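PDB 7D6V: succinate dehydrogenase (Membrane anchor subunit) from Mycolicibacterium smegmatis, which probably anchors the succinate dehydrogenase Sdh1 in the membrane and passes electrons through a Rieske-type [2Fe-2S] cluster towards quinone. Local coordinates for residues L108-T113 and W200-S205. Residues are numbered along the deposited sequence; the frame is centred on the assembly and turned at random.
Sequences LAFRLT and WVYTLS. With FES (Fe2/s2 (inorganic) cluster), chain J; PEV ((1S)-2-{[(2-aminoethoxy)(hydroxy)phosphoryl]oxy}-1-[(palmitoyloxy)methyl]ethyl stearate), chain I.
Arg111 lays its guanidinium over the ring of Tyr202, nearly parallel to it, a cation-pi stack that joins the C-terminal ends of helices 104-112 and 188-204 beside the membrane-embedded [2Fe-2S] Rieske cluster. The two planes are only 13° apart and their centres 4.3 Å, with CE2 of Tyr202 beneath the middle of the guanidinium. A straight chain from CG out to NE carries the group there, while NH2 of Arg111 is held by Thr247 of helix 240-264, which should fix how it is turned over the ring. This is the tight part, and the cluster's sulfide S2 completes it. Tyr202, whose CG stands anti to the backbone N (chi1 170°), spans most of the gap between the helices and brings OH to 3.4 Å from S2. Phe110 reaches in from the facing helix and overlaps it side by side, CE2 of Phe110 to CE2 of Tyr202 at 3.8 Å, and sets its own CZ 3.5 Å from the same S2. Both rings also meet histidines of the cluster pocket, Phe110 His155 and Tyr202 His240. The backbones themselves are loosely spaced, the closest CA atoms, of Phe110 and Thr203, being 9.7 Å from each other. Another side of helix 104-112 faces lipid: Leu112, partly exposed, rests on the acyl chains of a bound phosphatidylethanolamine, and the terminal carbon C48 of one chain ends 3.6 Å from CD of Arg111.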
# COMPACT_ATOMS: atom_id res chain seq x y z
N LEU C 108 -18.69 1.55 -38.60
CA LEU C 108 -19.37 2.42 -37.64
C LEU C 108 -19.69 1.66 -36.36
O LEU C 108 -19.48 2.17 -35.26
CB LEU C 108 -20.64 3.00 -38.26
CG LEU C 108 -21.48 3.90 -37.37
CD1 LEU C 108 -20.73 5.18 -37.04
CD2 LEU C 108 -22.81 4.21 -38.04
N ALA C 109 -20.19 0.43 -36.48
CA ALA C 109 -20.49 -0.37 -35.30
C ALA C 109 -19.21 -0.75 -34.55
O ALA C 109 -19.20 -0.80 -33.32
CB ALA C 109 -21.27 -1.61 -35.70
N PHE C 110 -18.14 -1.03 -35.29
CA PHE C 110 -16.87 -1.39 -34.67
C PHE C 110 -16.33 -0.25 -33.82
O PHE C 110 -15.83 -0.46 -32.72
CB PHE C 110 -15.86 -1.78 -35.74
CG PHE C 110 -14.49 -2.08 -35.22
CD1 PHE C 110 -14.26 -3.14 -34.37
CD2 PHE C 110 -13.41 -1.29 -35.59
CE1 PHE C 110 -13.00 -3.41 -33.90
CE2 PHE C 110 -12.15 -1.56 -35.12
CZ PHE C 110 -11.94 -2.62 -34.28
N ARG C 111 -16.41 0.98 -34.33
CA ARG C 111 -15.93 2.10 -33.54
C ARG C 111 -16.94 2.56 -32.50
O ARG C 111 -16.55 3.18 -31.51
CB ARG C 111 -15.54 3.26 -34.45
CG ARG C 111 -14.18 3.06 -35.09
CD ARG C 111 -13.68 4.31 -35.75
NE ARG C 111 -12.43 4.08 -36.47
CZ ARG C 111 -11.24 4.49 -36.04
NH1 ARG C 111 -11.13 5.15 -34.90
NH2 ARG C 111 -10.16 4.24 -36.76
N LEU C 112 -18.22 2.25 -32.68
CA LEU C 112 -19.22 2.59 -31.68
C LEU C 112 -19.16 1.66 -30.48
O LEU C 112 -19.47 2.07 -29.36
CB LEU C 112 -20.61 2.54 -32.30
CG LEU C 112 -21.65 3.50 -31.73
CD1 LEU C 112 -21.21 4.94 -31.92
CD2 LEU C 112 -23.00 3.27 -32.38
N THR C 113 -18.77 0.40 -30.68
CA THR C 113 -18.63 -0.54 -29.58
C THR C 113 -17.22 -0.59 -29.03
O THR C 113 -16.96 -1.35 -28.09
CB THR C 113 -19.07 -1.94 -30.02
OG1 THR C 113 -18.37 -2.32 -31.22
CG2 THR C 113 -20.56 -1.97 -30.29
N TRP C 200 -4.25 -0.99 -39.40
CA TRP C 200 -3.88 -2.29 -38.86
C TRP C 200 -3.41 -2.18 -37.41
O TRP C 200 -3.75 -3.02 -36.58
CB TRP C 200 -2.79 -2.93 -39.72
CG TRP C 200 -3.31 -3.78 -40.83
CD1 TRP C 200 -3.06 -3.63 -42.15
CD2 TRP C 200 -4.15 -4.93 -40.70
NE1 TRP C 200 -3.70 -4.60 -42.87
CE2 TRP C 200 -4.38 -5.42 -42.00
CE3 TRP C 200 -4.74 -5.60 -39.62
CZ2 TRP C 200 -5.16 -6.54 -42.25
CZ3 TRP C 200 -5.52 -6.70 -39.88
CH2 TRP C 200 -5.73 -7.16 -41.18
N VAL C 201 -2.63 -1.15 -37.10
CA VAL C 201 -2.16 -0.96 -35.73
C VAL C 201 -3.35 -0.75 -34.79
O VAL C 201 -3.42 -1.35 -33.71
CB VAL C 201 -1.17 0.22 -35.66
CG1 VAL C 201 -0.81 0.52 -34.22
CG2 VAL C 201 0.07 -0.09 -36.46
N TYR C 202 -4.29 0.09 -35.20
CA TYR C 202 -5.47 0.35 -34.37
C TYR C 202 -6.31 -0.91 -34.19
O TYR C 202 -6.80 -1.19 -33.09
CB TYR C 202 -6.31 1.47 -34.98
CG TYR C 202 -7.66 1.62 -34.32
CD1 TYR C 202 -7.77 2.04 -33.00
CD2 TYR C 202 -8.82 1.35 -35.02
CE1 TYR C 202 -9.00 2.18 -32.40
CE2 TYR C 202 -10.06 1.49 -34.42
CZ TYR C 202 -10.14 1.91 -33.12
OH TYR C 202 -11.37 2.05 -32.53
N THR C 203 -6.49 -1.69 -35.26
CA THR C 203 -7.27 -2.91 -35.17
C THR C 203 -6.59 -3.95 -34.27
O THR C 203 -7.26 -4.67 -33.53
CB THR C 203 -7.51 -3.48 -36.56
OG1 THR C 203 -8.01 -2.45 -37.42
CG2 THR C 203 -8.51 -4.62 -36.52
N LEU C 204 -5.26 -4.03 -34.33
CA LEU C 204 -4.54 -5.02 -33.53
C LEU C 204 -4.29 -4.57 -32.10
O LEU C 204 -3.90 -5.40 -31.28
CB LEU C 204 -3.22 -5.37 -34.20
CG LEU C 204 -3.31 -6.09 -35.54
CD1 LEU C 204 -1.94 -6.51 -36.01
CD2 LEU C 204 -4.25 -7.28 -35.45
N SER C 205 -4.51 -3.30 -31.78
CA SER C 205 -4.44 -2.84 -30.40
C SER C 205 -5.78 -2.94 -29.68
O SER C 205 -5.91 -2.44 -28.56
CB SER C 205 -3.90 -1.41 -30.33
OG SER C 205 -4.84 -0.49 -30.85
FE1 FES J . -11.25 -0.29 -29.19
FE2 FES J . -11.56 -2.84 -29.99
S1 FES J . -11.61 -2.05 -27.93
S2 FES J . -11.13 -1.08 -31.23
C48 PEV I . -15.22 7.48 -35.26
C47 PEV I . -16.70 7.28 -35.59
C46 PEV I . -17.47 6.82 -34.37
C45 PEV I . -17.79 7.99 -33.46
C44 PEV I . -19.12 7.81 -32.74
C43 PEV I . -19.26 8.75 -31.55
C42 PEV I . -20.68 9.26 -31.43
C41 PEV I . -21.43 8.55 -30.31
C40 PEV I . -22.60 9.37 -29.80
C39 PEV I . -23.83 8.50 -29.62
C38 PEV I . -23.72 7.71 -28.32
C37 PEV I . -24.29 8.50 -27.15
C36 PEV I . -25.27 7.67 -26.35
C35 PEV I . -24.61 7.07 -25.13
C34 PEV I . -25.63 6.84 -24.02
C33 PEV I . -26.85 6.10 -24.56
C32 PEV I . -28.07 6.42 -23.72
C31 PEV I . -28.26 5.38 -22.63
O31 PEV I . -27.46 5.27 -21.76
O2 PEV I . -29.39 4.55 -22.65
C2 PEV I . -30.26 4.81 -21.59
C1 PEV I . -30.02 3.78 -20.50
O3P PEV I . -29.08 4.30 -19.60
P PEV I . -29.53 4.53 -18.04
O1P PEV I . -30.29 5.82 -17.89
O2P PEV I . -28.30 4.56 -17.17
O4P PEV I . -30.51 3.28 -17.58
C4 PEV I . -31.89 3.50 -17.56
C5 PEV I . -32.58 2.22 -18.03
N6 PEV I . -33.92 2.52 -18.51
C3 PEV I . -31.70 4.73 -22.10
O3 PEV I . -31.77 5.48 -23.27
C11 PEV I . -31.96 4.73 -24.43
O11 PEV I . -32.93 4.07 -24.56
C12 PEV I . -30.90 4.74 -25.53
C13 PEV I . -31.51 4.95 -26.92
C14 PEV I . -30.48 5.46 -27.92
C15 PEV I . -29.20 4.64 -27.90
C16 PEV I . -28.91 4.02 -29.27
C17 PEV I . -27.43 4.04 -29.66
C18 PEV I . -26.52 4.62 -28.58
C19 PEV I . -25.39 3.67 -28.17
C20 PEV I . -25.52 2.28 -28.79
C21 PEV I . -24.19 1.53 -28.79
C22 PEV I . -24.16 0.40 -29.82
C23 PEV I . -24.54 -0.96 -29.24
C24 PEV I . -25.36 -1.76 -30.24
C25 PEV I . -24.48 -2.44 -31.29
C26 PEV I . -24.85 -2.01 -32.70